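Local coordinates for protein cytochrome P450 (Picrophilus torridus, PDB 2RFB) that binds heme as a cytochrome P450 and probably acts as a monooxygenase, inserting one atom of molecular oxygen into a substrate, at residues 125-130 against 138-143; 150-155 against 162-167; 220-225 against 303-308. One frame throughout, in Å; residues are numbered along the deposited sequence.

Interaction 1 (125-130 against 138-143)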
loop_
_atom_site.group_PDB
_atom_site.type_symbol
_atom_site.label_atom_id
_atom_site.label_comp_id
_atom_site.label_asym_id
_atom_site.label_seq_id
_atom_site.Cartn_x
_atom_site.Cartn_y
_atom_site.Cartn_z
ATOM N N SER A 125 -0.437 -12.648 -9.872
ATOM C CA SER A 125 -0.117 -11.483 -9.031
ATOM C C SER A 125 1.041 -10.583 -9.604
ATOM O O SER A 125 0.898 -9.371 -9.711
ATOM C CB SER A 125 0.162 -11.932 -7.602
ATOM O OG SER A 125 0.810 -10.887 -6.878
ATOM N N ASP A 126 2.153 -11.176 -10.013
ATOM C CA ASP A 126 3.220 -10.403 -10.670
ATOM C C ASP A 126 2.780 -9.622 -11.915
ATOM O O ASP A 126 3.092 -8.428 -12.053
ATOM C CB ASP A 126 4.375 -11.315 -11.066
ATOM C CG ASP A 126 5.512 -11.287 -10.083
ATOM O OD1 ASP A 126 5.479 -10.480 -9.098
ATOM O OD2 ASP A 126 6.453 -12.102 -10.309
ATOM N N TYR A 127 2.071 -10.272 -12.824
ATOM C CA TYR A 127 1.520 -9.553 -13.961
ATOM C C TYR A 127 0.634 -8.374 -13.588
ATOM O O TYR A 127 0.621 -7.351 -14.282
ATOM C CB TYR A 127 0.700 -10.495 -14.833
ATOM C CG TYR A 127 1.523 -11.421 -15.700
ATOM C CD1 TYR A 127 1.684 -12.755 -15.363
ATOM C CD2 TYR A 127 2.139 -10.957 -16.850
ATOM C CE1 TYR A 127 2.397 -13.615 -16.156
ATOM C CE2 TYR A 127 2.878 -11.821 -17.666
ATOM C CZ TYR A 127 3.004 -13.140 -17.299
ATOM O OH TYR A 127 3.739 -13.981 -18.072
ATOM N N ILE A 128 -0.119 -8.522 -12.513
ATOM C CA ILE A 128 -1.302 -7.693 -12.286
ATOM C C ILE A 128 -0.901 -6.456 -11.492
ATOM O O ILE A 128 -1.416 -5.370 -11.726
ATOM C CB ILE A 128 -2.468 -8.591 -11.654
ATOM C CG1 ILE A 128 -3.474 -9.053 -12.723
ATOM C CG2 ILE A 128 -3.131 -8.021 -10.400
ATOM C CD1 ILE A 128 -4.255 -7.927 -13.422
ATOM N N ILE A 129 0.039 -6.627 -10.556
ATOM C CA ILE A 129 0.612 -5.518 -9.834
ATOM C C ILE A 129 1.599 -4.797 -10.750
ATOM O O ILE A 129 2.056 -3.699 -10.440
ATOM C CB ILE A 129 1.311 -5.958 -8.528
ATOM C CG1 ILE A 129 2.682 -6.601 -8.785
ATOM C CG2 ILE A 129 0.448 -6.868 -7.727
ATOM C CD1 ILE A 129 3.412 -7.084 -7.523
ATOM N N GLY A 130 1.947 -5.430 -11.870
ATOM C CA GLY A 130 2.877 -4.833 -12.829
ATOM C C GLY A 130 4.342 -5.261 -12.786
ATOM O O GLY A 130 5.115 -4.832 -13.637
ATOM N N ASN A 138 -2.195 -12.632 -21.135
ATOM C CA ASN A 138 -3.510 -13.100 -21.504
ATOM C C ASN A 138 -3.743 -14.548 -21.061
ATOM O O ASN A 138 -4.757 -14.859 -20.445
ATOM C CB ASN A 138 -3.695 -12.946 -23.018
ATOM C CG ASN A 138 -5.106 -13.243 -23.468
ATOM O OD1 ASN A 138 -5.345 -14.196 -24.230
ATOM N ND2 ASN A 138 -6.058 -12.432 -23.006
ATOM N N TYR A 139 -2.782 -15.415 -21.351
ATOM C CA TYR A 139 -2.867 -16.811 -20.967
ATOM C C TYR A 139 -2.989 -16.977 -19.459
ATOM O O TYR A 139 -3.841 -17.695 -18.985
ATOM C CB TYR A 139 -1.669 -17.604 -21.492
ATOM C CG TYR A 139 -1.700 -19.068 -21.107
ATOM C CD1 TYR A 139 -2.633 -19.931 -21.661
ATOM C CD2 TYR A 139 -0.805 -19.580 -20.181
ATOM C CE1 TYR A 139 -2.675 -21.270 -21.307
ATOM C CE2 TYR A 139 -0.830 -20.908 -19.822
ATOM C CZ TYR A 139 -1.760 -21.751 -20.390
ATOM O OH TYR A 139 -1.795 -23.070 -20.028
ATOM N N VAL A 140 -2.141 -16.303 -18.712
ATOM C CA VAL A 140 -2.067 -16.502 -17.286
ATOM C C VAL A 140 -3.286 -15.920 -16.583
ATOM O O VAL A 140 -3.855 -16.550 -15.692
ATOM C CB VAL A 140 -0.734 -15.956 -16.764
ATOM C CG1 VAL A 140 -0.816 -15.517 -15.327
ATOM C CG2 VAL A 140 0.349 -17.020 -16.983
ATOM N N ASN A 141 -3.708 -14.735 -17.008
ATOM C CA ASN A 141 -4.936 -14.140 -16.521
ATOM C C ASN A 141 -6.140 -15.053 -16.799
ATOM O O ASN A 141 -7.082 -15.100 -16.009
ATOM C CB ASN A 141 -5.158 -12.801 -17.194
ATOM C CG ASN A 141 -6.239 -11.978 -16.533
ATOM O OD1 ASN A 141 -7.224 -11.651 -17.152
ATOM N ND2 ASN A 141 -6.042 -11.611 -15.279
ATOM N N ASN A 142 -6.132 -15.761 -17.916
ATOM C CA ASN A 142 -7.312 -16.514 -18.247
ATOM C C ASN A 142 -7.331 -17.747 -17.384
ATOM O O ASN A 142 -8.388 -18.187 -16.938
ATOM C CB ASN A 142 -7.354 -16.889 -19.727
ATOM C CG ASN A 142 -7.927 -15.798 -20.588
ATOM O OD1 ASN A 142 -7.695 -15.760 -21.788
ATOM N ND2 ASN A 142 -8.701 -14.923 -19.998
ATOM N N ARG A 143 -6.139 -18.290 -17.153
ATOM C CA ARG A 143 -5.961 -19.420 -16.293
ATOM C C ARG A 143 -6.312 -19.071 -14.857
ATOM O O ARG A 143 -7.048 -19.826 -14.233
ATOM C CB ARG A 143 -4.548 -19.945 -16.391
ATOM C CG ARG A 143 -4.508 -21.451 -16.666
ATOM C CD ARG A 143 -3.124 -21.922 -16.972
ATOM N NE ARG A 143 -3.102 -23.370 -17.053
ATOM C CZ ARG A 143 -2.709 -24.187 -16.079
ATOM N NH1 ARG A 143 -2.288 -23.718 -14.909
ATOM N NH2 ARG A 143 -2.750 -25.495 -16.287
#
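The CD1-CE1 side of the Y127 ring packs against the branched end of V140, its CD1 meeting V140 CG1 at 3.7 Å and its CE1 the same methyl at 3.8 Å. This joins two consecutive helices of the cytochrome P450 fold, 118-129 and 136-153, which match the F and G helices by their place in the chain. Backbones stay well apart, with 8.3 Å between the CA atoms of Y127 and N141, a gap spanned by the long tyrosine side chain. The tyrosine CG stands anti to the carbonyl carbon (chi1 -76°), which sends the ring across to helix 136-153, and the two side chains meet at about a right angle. V140 suits the other side because its compact branch is wholly apolar; it also packs on L123 and W124 of helix 118-129. Tyrosine adds a hydroxyl, which makes a weak hydrogen bond to D134 in the connecting loop, so one side chain engages both the helix and the turn leading to it. I128 makes a more distant contact with N141, and its side chain is about 11 Å from the heme. After the helix G130 takes a positive phi (99°), easy for a residue without a CB. Earlier in this helix, S125 O accepts from both I129 N (3.0 Å) and I128 N (3.1 Å).

Interaction 2 (150-155 against 162-167)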
loop_
_atom_site.group_PDB
_atom_site.type_symbol
_atom_site.label_atom_id
_atom_site.label_comp_id
_atom_site.label_asym_id
_atom_site.label_seq_id
_atom_site.Cartn_x
_atom_site.Cartn_y
_atom_site.Cartn_z
ATOM N N GLU A 150 -13.736 -21.366 -9.750
ATOM C CA GLU A 150 -13.845 -22.616 -9.007
ATOM C C GLU A 150 -13.750 -22.363 -7.493
ATOM O O GLU A 150 -14.516 -22.906 -6.727
ATOM C CB GLU A 150 -12.804 -23.631 -9.499
ATOM C CG GLU A 150 -13.316 -24.786 -10.438
ATOM C CD GLU A 150 -14.662 -24.524 -11.163
ATOM O OE1 GLU A 150 -14.849 -23.438 -11.778
ATOM O OE2 GLU A 150 -15.531 -25.443 -11.146
ATOM N N ILE A 151 -12.850 -21.490 -7.073
ATOM C CA ILE A 151 -12.655 -21.256 -5.659
ATOM C C ILE A 151 -13.880 -20.602 -5.052
ATOM O O ILE A 151 -14.390 -21.062 -4.023
ATOM C CB ILE A 151 -11.441 -20.391 -5.414
ATOM C CG1 ILE A 151 -10.195 -21.140 -5.885
ATOM C CG2 ILE A 151 -11.357 -20.033 -3.943
ATOM C CD1 ILE A 151 -9.101 -20.231 -6.371
ATOM N N PHE A 152 -14.374 -19.560 -5.713
ATOM C CA PHE A 152 -15.600 -18.898 -5.288
ATOM C C PHE A 152 -16.741 -19.859 -4.962
ATOM O O PHE A 152 -17.617 -19.534 -4.156
ATOM C CB PHE A 152 -16.053 -17.865 -6.316
ATOM C CG PHE A 152 -15.458 -16.512 -6.102
ATOM C CD1 PHE A 152 -14.565 -15.976 -7.013
ATOM C CD2 PHE A 152 -15.769 -15.775 -4.969
ATOM C CE1 PHE A 152 -14.014 -14.747 -6.799
ATOM C CE2 PHE A 152 -15.208 -14.536 -4.754
ATOM C CZ PHE A 152 -14.333 -14.027 -5.664
ATOM N N LYS A 153 -16.737 -21.041 -5.571
ATOM C CA LYS A 153 -17.851 -21.961 -5.370
ATOM C C LYS A 153 -17.578 -23.084 -4.382
ATOM O O LYS A 153 -18.504 -23.681 -3.865
ATOM C CB LYS A 153 -18.449 -22.429 -6.701
ATOM C CG LYS A 153 -19.519 -21.435 -7.228
ATOM C CD LYS A 153 -20.431 -22.055 -8.309
ATOM C CE LYS A 153 -21.839 -21.420 -8.340
ATOM N NZ LYS A 153 -21.810 -19.943 -8.575
ATOM N N SER A 154 -16.313 -23.329 -4.068
ATOM C CA SER A 154 -15.970 -24.139 -2.899
ATOM C C SER A 154 -16.151 -23.246 -1.666
ATOM O O SER A 154 -16.997 -22.337 -1.690
ATOM C CB SER A 154 -14.532 -24.647 -3.007
ATOM O OG SER A 154 -13.612 -23.579 -2.871
ATOM N N ASP A 155 -15.358 -23.462 -0.609
ATOM C CA ASP A 155 -15.369 -22.549 0.565
ATOM C C ASP A 155 -14.090 -22.564 1.412
ATOM O O ASP A 155 -13.419 -23.601 1.514
ATOM C CB ASP A 155 -16.575 -22.853 1.475
ATOM C CG ASP A 155 -16.787 -24.348 1.693
ATOM O OD1 ASP A 155 -17.936 -24.755 2.002
ATOM O OD2 ASP A 155 -15.807 -25.112 1.549
ATOM N N VAL A 162 -15.757 -14.890 1.791
ATOM C CA VAL A 162 -16.575 -13.841 2.362
ATOM C C VAL A 162 -17.213 -13.058 1.243
ATOM O O VAL A 162 -18.346 -12.601 1.373
ATOM C CB VAL A 162 -15.736 -12.894 3.274
ATOM C CG1 VAL A 162 -16.497 -11.571 3.570
ATOM C CG2 VAL A 162 -15.355 -13.603 4.580
ATOM N N LEU A 163 -16.478 -12.883 0.152
ATOM C CA LEU A 163 -16.989 -12.154 -1.008
ATOM C C LEU A 163 -18.069 -12.977 -1.688
ATOM O O LEU A 163 -18.964 -12.432 -2.327
ATOM C CB LEU A 163 -15.860 -11.849 -1.995
ATOM C CG LEU A 163 -14.853 -10.732 -1.676
ATOM C CD1 LEU A 163 -13.725 -10.778 -2.687
ATOM C CD2 LEU A 163 -15.502 -9.335 -1.654
ATOM N N ALA A 164 -17.981 -14.298 -1.534
ATOM C CA ALA A 164 -18.972 -15.206 -2.094
ATOM C C ALA A 164 -20.322 -15.045 -1.399
ATOM O O ALA A 164 -21.359 -14.996 -2.054
ATOM C CB ALA A 164 -18.490 -16.659 -2.009
ATOM N N GLY A 165 -20.298 -14.960 -0.073
ATOM C CA GLY A 165 -21.529 -14.907 0.720
ATOM C C GLY A 165 -22.016 -13.488 0.955
ATOM O O GLY A 165 -22.907 -13.257 1.776
ATOM N N SER A 166 -21.429 -12.550 0.214
ATOM C CA SER A 166 -21.669 -11.129 0.420
ATOM C C SER A 166 -22.666 -10.499 -0.534
ATOM O O SER A 166 -22.839 -10.917 -1.683
ATOM C CB SER A 166 -20.354 -10.349 0.320
ATOM O OG SER A 166 -19.928 -10.213 -1.030
ATOM N N SER A 167 -23.300 -9.466 -0.016
ATOM C CA SER A 167 -24.069 -8.524 -0.786
ATOM C C SER A 167 -23.808 -7.223 -0.056
ATOM O O SER A 167 -23.117 -7.202 0.968
ATOM C CB SER A 167 -25.550 -8.849 -0.677
ATOM O OG SER A 167 -26.127 -8.112 0.392
#
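In the last part of helix 136-153 the backbone comes close to that of the short helix 159-164: the CA atoms of F152 and A164 are 5.9 Å apart. A small residue suits such nearness, and A164 provides it, directing its methyl toward the opposite helix so that CB sits 3.7 Å from F152 O. These helices match G and H of the P450 fold by chain order. F152 turns its ring edge to the neighbour, with L163 CB in the ring plane, 3.9 Å from CE2, and A164 CB near that plane, 4.1 Å from CD2. While L163 touches the ring through CB, its side chain also packs on Y181 and I182 of helix 175-206, where F152 packs too, and on I61 of helix 52-66. Two serines bond back to carbonyls of their own segments: S154 OG donates to I151 O at 2.9 Å, in the carbonyl plane and on a lone pair, while S166 OG reaches L163 O at 2.7 Å from above the carbonyl plane. Between the segments the contacts are made of carbon against ring edge, methyl and one carbonyl oxygen, which implies that close fit and burial of apolar surface hold them, while the serine bonds stay local to each segment.

Interaction 3 (220-225 against 303-308)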
loop_
_atom_site.group_PDB
_atom_site.type_symbol
_atom_site.label_atom_id
_atom_site.label_comp_id
_atom_site.label_asym_id
_atom_site.label_seq_id
_atom_site.Cartn_x
_atom_site.Cartn_y
_atom_site.Cartn_z
ATOM N N GLY A 220 7.215 1.846 16.205
ATOM C CA GLY A 220 7.676 3.214 16.111
ATOM C C GLY A 220 8.581 3.431 14.942
ATOM O O GLY A 220 8.434 4.439 14.246
ATOM N N PHE A 221 9.494 2.489 14.693
ATOM C CA PHE A 221 10.394 2.585 13.532
ATOM C C PHE A 221 9.610 2.502 12.207
ATOM O O PHE A 221 9.900 3.215 11.228
ATOM C CB PHE A 221 11.484 1.505 13.609
ATOM C CG PHE A 221 12.526 1.589 12.509
ATOM C CD1 PHE A 221 13.748 2.190 12.737
ATOM C CD2 PHE A 221 12.290 1.078 11.273
ATOM C CE1 PHE A 221 14.722 2.284 11.752
ATOM C CE2 PHE A 221 13.279 1.150 10.265
ATOM C CZ PHE A 221 14.499 1.749 10.519
ATOM N N VAL A 222 8.583 1.667 12.183
ATOM C CA VAL A 222 7.787 1.459 10.971
ATOM C C VAL A 222 7.011 2.735 10.721
ATOM O O VAL A 222 6.992 3.226 9.565
ATOM C CB VAL A 222 6.825 0.217 11.128
ATOM C CG1 VAL A 222 5.745 0.205 10.050
ATOM C CG2 VAL A 222 7.638 -1.121 11.163
ATOM N N GLU A 223 6.442 3.320 11.794
ATOM C CA GLU A 223 5.705 4.573 11.638
ATOM C C GLU A 223 6.621 5.662 11.091
ATOM O O GLU A 223 6.215 6.399 10.196
ATOM C CB GLU A 223 5.014 5.095 12.929
ATOM C CG GLU A 223 3.702 4.392 13.390
ATOM C CD GLU A 223 2.712 3.992 12.253
ATOM O OE1 GLU A 223 2.412 2.769 12.101
ATOM O OE2 GLU A 223 2.231 4.895 11.523
ATOM N N GLU A 224 7.847 5.774 11.609
ATOM C CA GLU A 224 8.676 6.888 11.158
ATOM C C GLU A 224 9.184 6.644 9.735
ATOM O O GLU A 224 9.415 7.607 8.976
ATOM C CB GLU A 224 9.788 7.234 12.159
ATOM C CG GLU A 224 10.714 8.379 11.738
ATOM C CD GLU A 224 10.118 9.769 11.841
ATOM O OE1 GLU A 224 8.875 9.937 11.847
ATOM O OE2 GLU A 224 10.905 10.737 11.937
ATOM N N THR A 225 9.321 5.378 9.328
ATOM C CA THR A 225 9.695 5.159 7.925
ATOM C C THR A 225 8.566 5.637 6.998
ATOM O O THR A 225 8.824 6.205 5.924
ATOM C CB THR A 225 10.086 3.674 7.629
ATOM O OG1 THR A 225 11.122 3.235 8.544
ATOM C CG2 THR A 225 10.584 3.533 6.176
ATOM N N LEU A 303 1.821 -4.812 10.528
ATOM C CA LEU A 303 2.275 -6.062 11.130
ATOM C C LEU A 303 3.344 -6.753 10.265
ATOM O O LEU A 303 4.267 -7.361 10.811
ATOM C CB LEU A 303 1.096 -7.007 11.347
ATOM C CG LEU A 303 1.059 -8.051 12.483
ATOM C CD1 LEU A 303 0.362 -9.324 11.997
ATOM C CD2 LEU A 303 2.374 -8.408 13.216
ATOM N N GLU A 304 3.210 -6.697 8.936
ATOM C CA GLU A 304 4.220 -7.241 8.041
ATOM C C GLU A 304 5.544 -6.520 8.107
ATOM O O GLU A 304 6.576 -7.153 8.061
ATOM C CB GLU A 304 3.759 -7.216 6.578
ATOM C CG GLU A 304 2.826 -8.329 6.229
ATOM C CD GLU A 304 2.373 -8.291 4.801
ATOM O OE1 GLU A 304 3.223 -8.352 3.875
ATOM O OE2 GLU A 304 1.142 -8.238 4.618
ATOM N N ALA A 305 5.524 -5.208 8.137
ATOM C CA ALA A 305 6.756 -4.438 8.209
ATOM C C ALA A 305 7.452 -4.726 9.543
ATOM O O ALA A 305 8.695 -4.975 9.608
ATOM C CB ALA A 305 6.451 -2.949 8.086
ATOM N N SER A 306 6.653 -4.754 10.596
ATOM C CA SER A 306 7.218 -4.972 11.922
ATOM C C SER A 306 7.986 -6.317 12.024
ATOM O O SER A 306 9.073 -6.402 12.652
ATOM C CB SER A 306 6.113 -4.939 12.939
ATOM O OG SER A 306 6.558 -5.560 14.112
ATOM N N ILE A 307 7.437 -7.369 11.410
ATOM C CA ILE A 307 8.095 -8.660 11.497
ATOM C C ILE A 307 9.292 -8.614 10.539
ATOM O O ILE A 307 10.358 -9.160 10.866
ATOM C CB ILE A 307 7.092 -9.814 11.164
ATOM C CG1 ILE A 307 6.194 -10.139 12.346
ATOM C CG2 ILE A 307 7.773 -11.062 10.605
ATOM C CD1 ILE A 307 4.768 -10.587 11.888
ATOM N N ALA A 308 9.108 -7.975 9.370
ATOM C CA ALA A 308 10.196 -7.852 8.385
ATOM C C ALA A 308 11.398 -7.156 8.994
ATOM O O ALA A 308 12.505 -7.651 8.922
ATOM C CB ALA A 308 9.736 -7.118 7.105
#
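A chi1 of 165° turns both methyls of V222 toward helix 298-315, where they straddle the methyl of A305: V222 CG1 and CG2 each lie 3.8 Å from A305 CB. CG2 of V222 also meets the backbone, 3.8 Å from S306 N, a close approach consistent with the small A305 side chain; the CA atoms of V222 and S306 are 6.5 Å apart. Valine fits here as a short, forked group that can grip one methyl from two branches. Helix 218-228 is the K helix of the P450 fold and bears its ExxR motif: E224, two residues on from V222, forms salt bridges with R227 and R281. Helix 298-315 is the L helix, which follows the heme ligand C295, and the A305 side chain comes within about 6 Å of the heme. E223 pairs with R302 in a salt bridge that adds an ionic link between the same two helices. Within the K helix F221 O takes two donors from opposite faces of its carbonyl plane, T225 N and T225 OG1, the hydroxyl at 2.9 Å and tilted 34° from that plane.

How the interactions relate
From the N terminus, the three contacts follow one another in series, none nested within or crossing another. Interaction 1 closes the short loop between helices 118-129 and 136-153. The latter helix then runs on to interaction 2, which closes another short turn onto helix 159-164, so one helix carries both contacts, their centres about 21 Å apart. Interaction 3 spans 77 residues, tying helix 218-228 to helix 298-315 beyond the strands and the heme-ligand segment. It lies on the other side of the chain's centre from interaction 1, about 29 Å away between centres. Helix 175-206 runs past all three, touching residues from each of them.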